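Local coordinates for ER-derived vesicles protein ERV41 (Saccharomyces cerevisiae, PDB 3ZLC) that helps carry a subset of secretory proteins from the endoplasmic reticulum to the Golgi in COPII-coated vesicles and facilitates retrograde traffic back, at residues D7-D13 with P242-S248; E52-M58 with G116-S122; D171-D175 with Q211-N215. One frame throughout, in Å; residues are numbered along the deposited sequence. Where two conformers were deposited one is given.

Contact 1: residues D7-D13 with P242-S248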
ATOM      1  N   ASP A   7     -24.390  16.027   8.172  1.00 66.82           N
ATOM      2  CA  ASP A   7     -24.214  16.681   6.883  1.00 61.64           C
ATOM      3  C   ASP A   7     -22.720  16.957   6.762  1.00 49.56           C
ATOM      4  O   ASP A   7     -22.052  17.187   7.780  1.00 47.95           O
ATOM      5  CB  ASP A   7     -25.003  17.997   6.880  1.00 68.25           C
ATOM      6  CG  ASP A   7     -24.650  18.902   5.714  1.00 76.19           C
ATOM      7  OD1 ASP A   7     -24.611  18.417   4.561  1.00 83.81           O
ATOM      8  OD2 ASP A   7     -24.416  20.106   5.956  1.00 75.67           O
ATOM      9  N   GLN A   8     -22.166  16.912   5.553  1.00 33.38           N
ATOM     10  CA  GLN A   8     -20.757  17.260   5.389  0.69 41.54           C
ATOM     11  C   GLN A   8     -20.528  18.425   4.426  1.00 42.14           C
ATOM     12  O   GLN A   8     -21.189  18.532   3.384  1.00 41.29           O
ATOM     13  CB  GLN A   8     -19.895  16.036   5.042  0.69 42.29           C
ATOM     14  CG  GLN A   8     -20.123  15.396   3.677  0.69 43.67           C
ATOM     15  CD  GLN A   8     -19.229  14.167   3.473  0.69 44.26           C
ATOM     16  OE1 GLN A   8     -18.804  13.865   2.354  0.69 35.96           O
ATOM     17  NE2 GLN A   8     -18.943  13.455   4.568  0.69 43.25           N
ATOM     18  N   GLN A   9     -19.595  19.304   4.799  1.00 24.95           N
ATOM     19  CA  GLN A   9     -19.353  20.550   4.073  1.00 30.29           C
ATOM     20  C   GLN A   9     -17.882  20.702   3.729  1.00 26.68           C
ATOM     21  O   GLN A   9     -17.012  20.290   4.500  1.00 26.31           O
ATOM     22  CB  GLN A   9     -19.775  21.749   4.937  1.00 32.64           C
ATOM     23  CG  GLN A   9     -21.258  21.824   5.274  1.00 51.99           C
ATOM     24  CD  GLN A   9     -21.584  22.996   6.192  1.00 63.17           C
ATOM     25  OE1 GLN A   9     -21.146  23.039   7.343  1.00 64.14           O
ATOM     26  NE2 GLN A   9     -22.339  23.959   5.678  1.00 66.57           N
ATOM     27  N   TYR A  10     -17.596  21.311   2.582  1.00 26.74           N
ATOM     28  CA  TYR A  10     -16.210  21.569   2.224  1.00 28.24           C
ATOM     29  C   TYR A  10     -15.781  22.861   2.885  1.00 36.26           C
ATOM     30  O   TYR A  10     -16.538  23.830   2.896  1.00 28.15           O
ATOM     31  CB  TYR A  10     -16.052  21.662   0.707  1.00 27.67           C
ATOM     32  CG  TYR A  10     -16.424  20.375   0.017  1.00 27.17           C
ATOM     33  CD1 TYR A  10     -15.757  19.196   0.323  1.00 23.89           C
ATOM     34  CD2 TYR A  10     -17.448  20.331  -0.927  1.00 20.48           C
ATOM     35  CE1 TYR A  10     -16.091  17.995  -0.294  1.00 23.69           C
ATOM     36  CE2 TYR A  10     -17.791  19.132  -1.556  1.00 19.65           C
ATOM     37  CZ  TYR A  10     -17.107  17.968  -1.222  1.00 19.87           C
ATOM     38  OH  TYR A  10     -17.431  16.775  -1.846  1.00 23.17           O
ATOM     39  N   VAL A  11     -14.587  22.879   3.469  1.00 22.95           N
ATOM     40  CA  VAL A  11     -14.065  24.131   4.011  1.00 29.70           C
ATOM     41  C   VAL A  11     -12.595  24.292   3.671  1.00 34.62           C
ATOM     42  O   VAL A  11     -11.925  23.338   3.258  1.00 29.74           O
ATOM     43  CB  VAL A  11     -14.222  24.235   5.557  1.00 38.13           C
ATOM     44  CG1 VAL A  11     -15.661  23.994   5.987  1.00 39.08           C
ATOM     45  CG2 VAL A  11     -13.278  23.268   6.252  1.00 41.08           C
ATOM     46  N   VAL A  12     -12.095  25.507   3.866  1.00 41.62           N
ATOM     47  CA  VAL A  12     -10.681  25.790   3.682  1.00 44.90           C
ATOM     48  C   VAL A  12      -9.827  25.011   4.670  1.00 55.91           C
ATOM     49  O   VAL A  12     -10.026  25.096   5.890  1.00 57.90           O
ATOM     50  CB  VAL A  12     -10.393  27.293   3.813  1.00 52.90           C
ATOM     51  CG1 VAL A  12      -8.923  27.541   4.112  1.00 55.91           C
ATOM     52  CG2 VAL A  12     -10.819  28.013   2.541  1.00 55.87           C
ATOM     53  N   ASP A  13      -8.882  24.242   4.133  1.00 64.45           N
ATOM     54  CA  ASP A  13      -7.890  23.566   4.955  1.00 72.48           C
ATOM     55  C   ASP A  13      -6.979  24.609   5.606  1.00 79.50           C
ATOM     56  O   ASP A  13      -5.851  24.836   5.160  1.00 79.95           O
ATOM     57  CB  ASP A  13      -7.074  22.573   4.113  1.00 70.98           C
ATOM     58  CG  ASP A  13      -6.244  21.613   4.962  1.00 72.29           C
ATOM     59  OD1 ASP A  13      -6.491  21.516   6.191  1.00 63.54           O
ATOM     60  OD2 ASP A  13      -5.350  20.940   4.392  1.00 72.20           O
ATOM     61  N   PRO A 242      -6.034  20.744  -0.703  1.00 24.32           N
ATOM     62  CA  PRO A 242      -6.046  21.994   0.061  1.00 26.44           C
ATOM     63  C   PRO A 242      -7.418  22.335   0.632  1.00 38.40           C
ATOM     64  O   PRO A 242      -7.675  23.505   0.926  1.00 51.32           O
ATOM     65  CB  PRO A 242      -5.668  23.044  -0.992  1.00 22.89           C
ATOM     66  CG  PRO A 242      -6.214  22.497  -2.277  1.00 27.15           C
ATOM     67  CD  PRO A 242      -5.951  20.991  -2.157  1.00 27.33           C
ATOM     68  N   LEU A 243      -8.289  21.344   0.774  1.00 28.22           N
ATOM     69  CA  LEU A 243      -9.582  21.571   1.417  1.00 24.56           C
ATOM     70  C   LEU A 243      -9.790  20.542   2.526  1.00 28.67           C
ATOM     71  O   LEU A 243      -8.997  19.613   2.666  1.00 26.51           O
ATOM     72  CB  LEU A 243     -10.728  21.540   0.399  1.00 25.82           C
ATOM     73  CG  LEU A 243     -10.839  20.407  -0.625  1.00 35.75           C
ATOM     74  CD1 LEU A 243     -11.315  19.113   0.003  1.00 43.97           C
ATOM     75  CD2 LEU A 243     -11.776  20.807  -1.766  1.00 36.40           C
ATOM     76  N   SER A 244     -10.843  20.732   3.313  1.00 25.72           N
ATOM     77  CA  SER A 244     -11.230  19.783   4.351  1.00 25.38           C
ATOM     78  C   SER A 244     -12.713  19.512   4.221  1.00 23.06           C
ATOM     79  O   SER A 244     -13.468  20.339   3.693  1.00 26.09           O
ATOM     80  CB  SER A 244     -10.961  20.368   5.742  1.00 33.68           C
ATOM     81  OG  SER A 244      -9.576  20.509   5.966  1.00 51.23           O
ATOM     82  N   ILE A 245     -13.139  18.357   4.703  1.00 17.61           N
ATOM     83  CA  ILE A 245     -14.561  18.099   4.804  1.00 20.39           C
ATOM     84  C   ILE A 245     -14.941  18.145   6.276  1.00 22.45           C
ATOM     85  O   ILE A 245     -14.379  17.407   7.099  1.00 21.25           O
ATOM     86  CB  ILE A 245     -14.917  16.735   4.223  1.00 20.91           C
ATOM     87  CG1 ILE A 245     -14.553  16.672   2.735  1.00 22.00           C
ATOM     88  CG2 ILE A 245     -16.395  16.444   4.435  1.00 27.85           C
ATOM     89  CD1 ILE A 245     -14.516  15.226   2.169  1.00 16.49           C
ATOM     90  N   VAL A 246     -15.885  19.019   6.618  1.00 19.64           N
ATOM     91  CA  VAL A 246     -16.346  19.105   7.993  1.00 25.88           C
ATOM     92  C   VAL A 246     -17.627  18.301   8.143  1.00 32.17           C
ATOM     93  O   VAL A 246     -18.573  18.456   7.363  1.00 26.92           O
ATOM     94  CB  VAL A 246     -16.564  20.571   8.429  1.00 34.32           C
ATOM     95  CG1 VAL A 246     -17.266  20.636   9.786  1.00 38.25           C
ATOM     96  CG2 VAL A 246     -15.231  21.295   8.489  1.00 34.69           C
ATOM     97  N   VAL A 247     -17.652  17.421   9.135  1.00 37.93           N
ATOM     98  CA  VAL A 247     -18.832  16.603   9.367  1.00 45.80           C
ATOM     99  C   VAL A 247     -19.483  17.052  10.669  1.00 46.90           C
ATOM    100  O   VAL A 247     -18.902  16.883  11.744  1.00 34.44           O
ATOM    101  CB  VAL A 247     -18.485  15.106   9.431  1.00 50.54           C
ATOM    102  CG1 VAL A 247     -19.682  14.320   9.916  1.00 53.46           C
ATOM    103  CG2 VAL A 247     -18.003  14.586   8.062  1.00 40.14           C
ATOM    104  N   SER A 248     -20.671  17.649  10.563  1.00 62.10           N
ATOM    105  CA  SER A 248     -21.436  18.092  11.729  1.00 46.45           C
ATOM    106  C   SER A 248     -22.671  17.219  11.908  1.00 51.56           C
ATOM    107  O   SER A 248     -22.940  16.345  11.085  1.00 56.30           O
ATOM    108  CB  SER A 248     -21.858  19.557  11.585  1.00 51.39           C
ATOM    109  OG  SER A 248     -20.735  20.417  11.496  1.00 57.68           O
TER
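Strands 8-12 and 243-247 form an antiparallel beta pair that brings the two ends of the Erv41 lumenal domain together at the margin of the larger sheet. Gln9 and Val246 make a hydrogen-bonded pair, with Val246 N to Gln9 O at 2.7 Å and the return bond, Gln9 N to Val246 O, at 2.9 Å. Val11 and Ser244 repeat the pattern: Val11 N reaches Ser244 O, and Ser244 N reaches Val11 O. At the far end the pairing stretches: Asp7 N, in a poorly ordered residue, stands 3.3 Å from Ser248 O. Strand 243-247 also bonds to strand 188-200 through the backbone of Ile245 and Val247, so it links 8-12 to the rest of the sheet.

One face carries Gln8, Tyr10, Ile245 and Val247. Beta-branched Ile245 suits an extended backbone and spreads two branches over its neighbours: CG1, anti to the carbonyl carbon (chi1 -61°), lies 3.6 Å from Tyr10 CE1, while CG2 turns to Gln8, 3.6 Å from its CB in the conformer given. The Tyr10 ring and the Ile245 chain run side by side, pointing the same way, and Val196 touches Ile245 from strand 188-200. With an alanine at Ile245, both branches beyond CB would be gone, and the Tyr10 ring would probably lose its flanking support and turn more freely, with a gap opening beside Val196. Tyrosine suits this exposed strand because its ring can pack against Ile245.

The other face holds Gln9, Val11, Ser244 and Val246. Here the two valines cross at about a right angle, and a single methyl of Val246 sits against both branches of its partner: CG2 is 3.6 Å from Val11 CG2 and 3.7 Å from Val11 CG1.

Contact 2: residues E52-M58 with G116-S122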
ATOM      1  N   GLU A  52      10.930   1.852  10.471  1.00 30.12           N
ATOM      2  CA  GLU A  52       9.515   2.165  10.711  1.00 33.91           C
ATOM      3  C   GLU A  52       8.570   1.034  10.322  1.00 40.48           C
ATOM      4  O   GLU A  52       7.375   1.088  10.627  1.00 40.52           O
ATOM      5  CB  GLU A  52       9.086   3.451   9.991  1.00 40.90           C
ATOM      6  CG  GLU A  52       9.545   4.740  10.658  1.00 53.62           C
ATOM      7  CD  GLU A  52      10.677   5.398   9.910  1.00 59.61           C
ATOM      8  OE1 GLU A  52      11.377   4.683   9.157  1.00 57.57           O
ATOM      9  OE2 GLU A  52      10.869   6.624  10.074  1.00 64.87           O
ATOM     10  N   LEU A  53       9.094   0.023   9.631  1.00 33.31           N
ATOM     11  CA  LEU A  53       8.252  -1.081   9.185  1.00 26.98           C
ATOM     12  C   LEU A  53       8.790  -2.419   9.645  1.00 30.39           C
ATOM     13  O   LEU A  53       9.995  -2.591   9.845  1.00 34.02           O
ATOM     14  CB  LEU A  53       8.115  -1.096   7.661  1.00 25.87           C
ATOM     15  CG  LEU A  53       7.476   0.096   6.961  1.00 28.24           C
ATOM     16  CD1 LEU A  53       7.706   0.011   5.449  1.00 33.98           C
ATOM     17  CD2 LEU A  53       5.974   0.194   7.266  1.00 25.17           C
ATOM     18  N   GLN A  54       7.888  -3.368   9.841  1.00 21.79           N
ATOM     19  CA  GLN A  54       8.290  -4.747  10.078  0.60 24.53           C
ATOM     20  C   GLN A  54       8.191  -5.491   8.757  1.00 23.73           C
ATOM     21  O   GLN A  54       7.212  -5.325   8.024  1.00 17.99           O
ATOM     22  CB  GLN A  54       7.386  -5.393  11.130  0.60 30.01           C
ATOM     23  CG  GLN A  54       7.595  -4.812  12.523  0.60 35.69           C
ATOM     24  CD  GLN A  54       9.060  -4.826  12.924  0.60 39.39           C
ATOM     25  OE1 GLN A  54       9.668  -3.781  13.142  0.60 41.48           O
ATOM     26  NE2 GLN A  54       9.633  -6.015  13.005  0.60 44.55           N
ATOM     27  N   LEU A  55       9.208  -6.279   8.443  1.00 20.90           N
ATOM     28  CA  LEU A  55       9.188  -7.136   7.259  1.00 20.80           C
ATOM     29  C   LEU A  55       9.310  -8.567   7.762  1.00 27.00           C
ATOM     30  O   LEU A  55      10.313  -8.936   8.370  1.00 25.06           O
ATOM     31  CB  LEU A  55      10.337  -6.799   6.301  1.00 20.88           C
ATOM     32  CG  LEU A  55      10.032  -5.701   5.278  1.00 26.67           C
ATOM     33  CD1 LEU A  55       9.944  -4.355   5.969  1.00 33.64           C
ATOM     34  CD2 LEU A  55      11.071  -5.660   4.158  1.00 28.41           C
ATOM     35  N   GLU A  56       8.266  -9.361   7.560  1.00 20.63           N
ATOM     36  CA  GLU A  56       8.268 -10.722   8.079  1.00 29.83           C
ATOM     37  C   GLU A  56       7.985 -11.720   6.978  1.00 24.82           C
ATOM     38  O   GLU A  56       7.065 -11.519   6.171  1.00 19.61           O
ATOM     39  CB  GLU A  56       7.239 -10.855   9.206  1.00 27.94           C
ATOM     40  CG  GLU A  56       7.677 -10.144  10.486  1.00 39.20           C
ATOM     41  CD  GLU A  56       6.688 -10.291  11.631  1.00 43.07           C
ATOM     42  OE1 GLU A  56       5.741 -11.101  11.516  1.00 39.76           O
ATOM     43  OE2 GLU A  56       6.857  -9.584  12.648  1.00 44.02           O
ATOM     44  N   GLU A  57       8.764 -12.798   6.957  1.00 20.97           N
ATOM     45  CA  GLU A  57       8.589 -13.850   5.956  1.00 28.77           C
ATOM     46  C   GLU A  57       7.222 -14.493   6.120  1.00 25.17           C
ATOM     47  O   GLU A  57       6.744 -14.663   7.246  1.00 24.57           O
ATOM     48  CB  GLU A  57       9.666 -14.931   6.102  1.00 36.79           C
ATOM     49  CG  GLU A  57      11.096 -14.412   6.176  1.00 50.52           C
ATOM     50  CD  GLU A  57      11.557 -13.774   4.889  1.00 54.98           C
ATOM     51  OE1 GLU A  57      10.898 -13.981   3.848  1.00 51.53           O
ATOM     52  OE2 GLU A  57      12.588 -13.064   4.918  1.00 58.83           O
ATOM     53  N   MET A  58       6.599 -14.867   5.007  1.00 24.65           N
ATOM     54  CA  MET A  58       5.307 -15.555   5.066  1.00 21.69           C
ATOM     55  C   MET A  58       5.128 -16.412   3.830  1.00 25.71           C
ATOM     56  O   MET A  58       5.797 -16.173   2.821  1.00 23.66           O
ATOM     57  CB  MET A  58       4.190 -14.522   5.120  1.00 22.59           C
ATOM     58  CG  MET A  58       4.029 -13.756   3.802  1.00 18.08           C
ATOM     59  SD  MET A  58       2.705 -12.526   3.844  1.00 21.70           S
ATOM     60  CE  MET A  58       1.269 -13.570   4.093  1.00 20.95           C
ATOM     61  N   GLY A 116       6.979 -14.937  -0.034  1.00 23.56           N
ATOM     62  CA  GLY A 116       6.180 -13.815   0.443  1.00 23.96           C
ATOM     63  C   GLY A 116       6.796 -12.999   1.563  1.00 23.06           C
ATOM     64  O   GLY A 116       7.639 -13.492   2.306  1.00 19.84           O
ATOM     65  N   CYS A 117       6.372 -11.741   1.666  1.00 20.43           N
ATOM     66  CA  CYS A 117       6.781 -10.862   2.751  1.00 21.98           C
ATOM     67  C   CYS A 117       5.568 -10.090   3.259  1.00 22.19           C
ATOM     68  O   CYS A 117       4.807  -9.511   2.470  1.00 17.07           O
ATOM     69  CB  CYS A 117       7.828  -9.860   2.284  1.00 22.45           C
ATOM     70  SG  CYS A 117       8.553  -8.883   3.643  1.00 21.87           S
ATOM     71  N   HIS A 118       5.392 -10.112   4.576  1.00 20.95           N
ATOM     72  CA  HIS A 118       4.364  -9.330   5.250  1.00 19.41           C
ATOM     73  C   HIS A 118       5.008  -8.017   5.686  1.00 14.82           C
ATOM     74  O   HIS A 118       5.861  -8.005   6.586  1.00 18.84           O
ATOM     75  CB  HIS A 118       3.862 -10.100   6.471  1.00 15.95           C
ATOM     76  CG  HIS A 118       2.755  -9.416   7.211  1.00 20.71           C
ATOM     77  ND1 HIS A 118       2.368  -9.791   8.484  1.00 19.16           N
ATOM     78  CD2 HIS A 118       1.928  -8.402   6.850  1.00 17.94           C
ATOM     79  CE1 HIS A 118       1.371  -9.020   8.884  1.00 19.16           C
ATOM     80  NE2 HIS A 118       1.079  -8.173   7.918  1.00 22.14           N
ATOM     81  N   VAL A 119       4.605  -6.921   5.048  1.00 17.24           N
ATOM     82  CA  VAL A 119       5.185  -5.608   5.321  1.00 16.19           C
ATOM     83  C   VAL A 119       4.163  -4.770   6.088  1.00 14.71           C
ATOM     84  O   VAL A 119       3.060  -4.537   5.605  1.00 19.23           O
ATOM     85  CB  VAL A 119       5.545  -4.891   4.011  1.00 17.51           C
ATOM     86  CG1 VAL A 119       6.104  -3.508   4.316  1.00 22.05           C
ATOM     87  CG2 VAL A 119       6.557  -5.734   3.205  1.00 17.76           C
ATOM     88  N   PHE A 120       4.513  -4.317   7.289  1.00 15.40           N
ATOM     89  CA  PHE A 120       3.513  -3.595   8.073  1.00 15.52           C
ATOM     90  C   PHE A 120       4.102  -2.605   9.073  1.00 23.48           C
ATOM     91  O   PHE A 120       5.184  -2.823   9.636  1.00 18.93           O
ATOM     92  CB  PHE A 120       2.564  -4.584   8.775  1.00 14.77           C
ATOM     93  CG  PHE A 120       3.245  -5.504   9.743  1.00 25.15           C
ATOM     94  CD1 PHE A 120       3.954  -6.618   9.295  1.00 22.25           C
ATOM     95  CD2 PHE A 120       3.175  -5.265  11.108  1.00 29.95           C
ATOM     96  CE1 PHE A 120       4.581  -7.478  10.201  1.00 23.29           C
ATOM     97  CE2 PHE A 120       3.795  -6.109  12.006  1.00 29.35           C
ATOM     98  CZ  PHE A 120       4.497  -7.223  11.554  1.00 31.65           C
ATOM     99  N   GLY A 121       3.379  -1.506   9.276  1.00 18.77           N
ATOM    100  CA  GLY A 121       3.792  -0.500  10.240  1.00 18.04           C
ATOM    101  C   GLY A 121       3.218   0.854   9.879  1.00 19.33           C
ATOM    102  O   GLY A 121       2.348   0.958   9.022  1.00 18.83           O
ATOM    103  N   SER A 122       3.707   1.889  10.550  1.00 17.53           N
ATOM    104  CA  SER A 122       3.242   3.244  10.302  0.53 17.72           C
ATOM    105  C   SER A 122       4.436   4.160  10.076  1.00 23.03           C
ATOM    106  O   SER A 122       5.379   4.162  10.863  1.00 25.21           O
ATOM    107  CB  SER A 122       2.390   3.729  11.477  0.53 21.43           C
ATOM    108  OG  SER A 122       1.133   3.084  11.461  0.53 19.75           O
TER
HETATM  109  O   HOH W   1       5.600   1.110  12.609  1.00 32.74           O
HETATM  110  O   HOH W   2       7.791 -17.662   1.244  1.00 42.26           O
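His118 N to Glu56 O, 2.7 Å and almost straight at 173°, and Gln54 N to Phe120 O, 2.8 Å at 174°, lead the antiparallel ladder between strands 53-57 and 117-126; their return bonds complete two hydrogen-bonded pairs. Beyond the ladder's end Met58 N reaches Gly116 O at a longer 3.2 Å, and at the other end a water links Glu52 O to Ser122 N.

On the face of Gln54, Glu56, His118 and Phe120, the Phe120 ring leans across to the opposite strand, its CG between backbone N and carbonyl carbon (chi1 61°). Gln54 CB, in the conformer given, lies over one ring face, 3.7 Å from the centroid, a CH-pi contact. The Glu56 carboxylate comes to the ring edge nearly perpendicular to it, OE2 3.5 Å from Phe120 CZ. His118 NE2 bonds to Asp25.

The opposite face is mostly apolar, with Glu57 at its end: Leu55 CB rests 3.8 Å from Cys117 SG, which forms a disulfide with Cys32, and Leu55 CG faces Val119 CG2.

The chemistry thus divides largely by face. Leu55, Val119 and the disulfide suit the apolar side, whereas the Phe120 edge, slightly positive, probably suits a carboxylate at the more exposed side.

Contact 3: residues D171-D175 with Q211-N215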
ATOM      1  N   ASP A 171     -13.045   4.210   5.423  1.00 15.70           N
ATOM      2  CA  ASP A 171     -13.324   3.303   4.325  1.00 16.13           C
ATOM      3  C   ASP A 171     -12.286   3.640   3.275  1.00 12.38           C
ATOM      4  O   ASP A 171     -12.488   4.550   2.477  1.00 11.97           O
ATOM      5  CB  ASP A 171     -14.752   3.543   3.794  1.00 15.60           C
ATOM      6  CG  ASP A 171     -15.179   2.484   2.772  1.00 21.36           C
ATOM      7  OD1 ASP A 171     -14.287   1.770   2.268  1.00 18.72           O
ATOM      8  OD2 ASP A 171     -16.393   2.353   2.473  1.00 17.95           O
ATOM      9  N   ASN A 172     -11.144   2.956   3.322  1.00 12.26           N
ATOM     10  CA  ASN A 172     -10.024   3.249   2.431  1.00 15.52           C
ATOM     11  C   ASN A 172     -10.159   2.435   1.149  1.00 11.66           C
ATOM     12  O   ASN A 172     -10.373   1.220   1.206  1.00 12.43           O
ATOM     13  CB  ASN A 172      -8.694   2.880   3.122  1.00 11.51           C
ATOM     14  CG  ASN A 172      -8.483   3.645   4.413  1.00 16.94           C
ATOM     15  OD1 ASN A 172      -8.470   4.889   4.409  1.00 11.26           O
ATOM     16  ND2 ASN A 172      -8.347   2.917   5.532  1.00 13.51           N
ATOM     17  N   PRO A 173     -10.028   3.087  -0.013  1.00 13.53           N
ATOM     18  CA  PRO A 173     -10.239   2.312  -1.243  1.00 17.44           C
ATOM     19  C   PRO A 173      -9.303   1.104  -1.381  1.00 17.12           C
ATOM     20  O   PRO A 173      -9.730   0.083  -1.935  1.00 13.31           O
ATOM     21  CB  PRO A 173      -9.920   3.312  -2.351  1.00 16.34           C
ATOM     22  CG  PRO A 173     -10.094   4.693  -1.714  1.00 14.95           C
ATOM     23  CD  PRO A 173      -9.824   4.532  -0.251  1.00 12.36           C
ATOM     24  N   LEU A 174      -8.055   1.207  -0.916  1.00 10.76           N
ATOM     25  CA  LEU A 174      -7.117   0.087  -1.126  1.00 13.32           C
ATOM     26  C   LEU A 174      -7.182  -1.011  -0.070  1.00 14.85           C
ATOM     27  O   LEU A 174      -6.616  -2.084  -0.280  1.00 12.64           O
ATOM     28  CB  LEU A 174      -5.673   0.579  -1.297  1.00 13.41           C
ATOM     29  CG  LEU A 174      -5.523   1.569  -2.455  1.00 18.87           C
ATOM     30  CD1 LEU A 174      -4.066   2.015  -2.549  1.00 13.50           C
ATOM     31  CD2 LEU A 174      -6.020   0.968  -3.776  1.00 10.83           C
ATOM     32  N   ASP A 175      -7.885  -0.783   1.043  1.00 12.50           N
ATOM     33  CA  ASP A 175      -7.999  -1.816   2.086  1.00 10.36           C
ATOM     34  C   ASP A 175      -8.662  -3.068   1.552  1.00 10.93           C
ATOM     35  O   ASP A 175      -9.666  -2.983   0.833  1.00 13.88           O
ATOM     36  CB  ASP A 175      -8.854  -1.335   3.281  1.00 13.71           C
ATOM     37  CG  ASP A 175      -8.115  -0.378   4.188  1.00 14.98           C
ATOM     38  OD1 ASP A 175      -6.963  -0.030   3.876  1.00 14.59           O
ATOM     39  OD2 ASP A 175      -8.708   0.065   5.197  1.00 16.25           O
ATOM     40  N   GLN A 211      -9.466  10.838   4.530  1.00 13.76           N
ATOM     41  CA  GLN A 211      -9.949   9.840   3.590  1.00 11.38           C
ATOM     42  C   GLN A 211      -9.297  10.103   2.234  1.00 15.02           C
ATOM     43  O   GLN A 211      -8.795  11.212   1.974  1.00 17.14           O
ATOM     44  CB  GLN A 211     -11.483   9.916   3.501  1.00 16.83           C
ATOM     45  CG  GLN A 211     -12.035  11.288   3.049  1.00 14.17           C
ATOM     46  CD  GLN A 211     -13.523  11.393   3.319  1.00 18.34           C
ATOM     47  OE1 GLN A 211     -13.955  11.308   4.472  1.00 20.45           O
ATOM     48  NE2 GLN A 211     -14.321  11.550   2.259  1.00 17.68           N
ATOM     49  N   TYR A 212      -9.261   9.094   1.376  1.00 14.67           N
ATOM     50  CA  TYR A 212      -8.651   9.304   0.069  1.00 12.20           C
ATOM     51  C   TYR A 212      -9.421   8.643  -1.051  1.00 14.50           C
ATOM     52  O   TYR A 212     -10.205   7.692  -0.829  1.00 16.41           O
ATOM     53  CB  TYR A 212      -7.172   8.872   0.049  1.00 10.54           C
ATOM     54  CG  TYR A 212      -6.911   7.383   0.225  1.00 11.27           C
ATOM     55  CD1 TYR A 212      -6.855   6.812   1.491  1.00 10.06           C
ATOM     56  CD2 TYR A 212      -6.653   6.566  -0.882  1.00 14.50           C
ATOM     57  CE1 TYR A 212      -6.576   5.446   1.662  1.00 12.29           C
ATOM     58  CE2 TYR A 212      -6.379   5.204  -0.725  1.00 12.11           C
ATOM     59  CZ  TYR A 212      -6.329   4.661   0.534  1.00 14.88           C
ATOM     60  OH  TYR A 212      -6.074   3.314   0.670  1.00 12.95           O
ATOM     61  N   SER A 213      -9.210   9.182  -2.250  1.00 12.23           N
ATOM     62  CA  SER A 213      -9.669   8.562  -3.479  1.00 13.17           C
ATOM     63  C   SER A 213      -8.421   8.126  -4.208  1.00 15.07           C
ATOM     64  O   SER A 213      -7.308   8.497  -3.817  1.00 12.21           O
ATOM     65  CB  SER A 213     -10.468   9.540  -4.339  1.00 15.79           C
ATOM     66  OG  SER A 213      -9.699  10.680  -4.729  1.00 14.62           O
ATOM     67  N   VAL A 214      -8.588   7.340  -5.262  1.00 12.29           N
ATOM     68  CA  VAL A 214      -7.425   6.731  -5.907  1.00 11.59           C
ATOM     69  C   VAL A 214      -7.726   6.463  -7.362  1.00 17.71           C
ATOM     70  O   VAL A 214      -8.887   6.237  -7.746  1.00 17.65           O
ATOM     71  CB  VAL A 214      -6.991   5.434  -5.152  1.00 15.19           C
ATOM     72  CG1 VAL A 214      -8.129   4.446  -5.102  1.00 19.37           C
ATOM     73  CG2 VAL A 214      -5.755   4.793  -5.801  1.00 14.51           C
ATOM     74  N   ASN A 215      -6.696   6.578  -8.194  1.00 12.82           N
ATOM     75  CA  ASN A 215      -6.762   6.038  -9.549  1.00 14.07           C
ATOM     76  C   ASN A 215      -5.513   5.160  -9.735  1.00 19.34           C
ATOM     77  O   ASN A 215      -4.499   5.371  -9.041  1.00 17.96           O
ATOM     78  CB  ASN A 215      -6.997   7.125 -10.629  1.00 17.95           C
ATOM     79  CG  ASN A 215      -5.900   8.186 -10.682  1.00 24.58           C
ATOM     80  OD1 ASN A 215      -4.802   7.932 -11.180  1.00 19.03           O
ATOM     81  ND2 ASN A 215      -6.212   9.394 -10.214  1.00 19.34           N
TER
HETATM   82  O   HOH W   3     -12.341   6.835   0.733  1.00 12.94           O
HETATM   83  O   HOH W   4      -9.941   6.574   2.951  1.00 13.36           O
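A type I beta turn, Asn172 to Asp175, lies against Tyr212 of strand 209-219, in the loop that leads from strand 156-163 to strand 177-179. Asp171 takes part through its backbone: one water lies between Asp171 O and Tyr212 O, and a second, which accepts from Tyr212 N, also reaches Asn172 OD1 at 2.7 Å.

Asn172 opens the turn. Its CB and OD1 lie by the ring, OD1 3.4 Å from Tyr212 CE1, with the amide turned only 18° from the ring plane.

Pro173 follows, its fixed phi suiting the second position of a type I turn. Its CD sits squarely over one ring face, 3.6 Å from the Tyr212 centroid, in a CH-pi contact, while CB presses tightly on Val214 CG1 at 3.5 Å.

Leu174 turns its backbone N to Tyr212 OH, 3.3 Å away, and sets its CB and CG beside the same oxygen. That hydroxyl also bonds to Phe161 O, so a buried tyrosine serves here as both an apolar slab and a polar link between the turn and strand 156-163.

Asp175 closes the turn, its N bonding to Asn172 O. Its carboxylate uses OD1 for Phe161 N, while Asn172 ND2, with the bond lying in its amide plane, meets Asp175 OD2 from above the carboxylate plane at 2.9 Å.

In the fold
Contact 1 lies at the surface, its centre about 26 Å from the centre of the chain, whereas contacts 2 and 3 are partly buried, about 12 and 10 Å from it. Contacts 1 and 2 are both antiparallel ladders, but in different sheets: contact 1 borders the larger one, contact 2 the six-stranded one. Contact 3 spans the two, setting a loop between strands of the six-stranded sheet on strand 209-219 of the larger, with one direct hydrogen bond, waters and a proline-aromatic contact instead of a ladder. Contacts 1 and 3 touch, Ile245 CD1 lying 3.7 Å from Gln211 NE2; contact 2 touches neither. Contact 2 alone includes a disulfide cysteine.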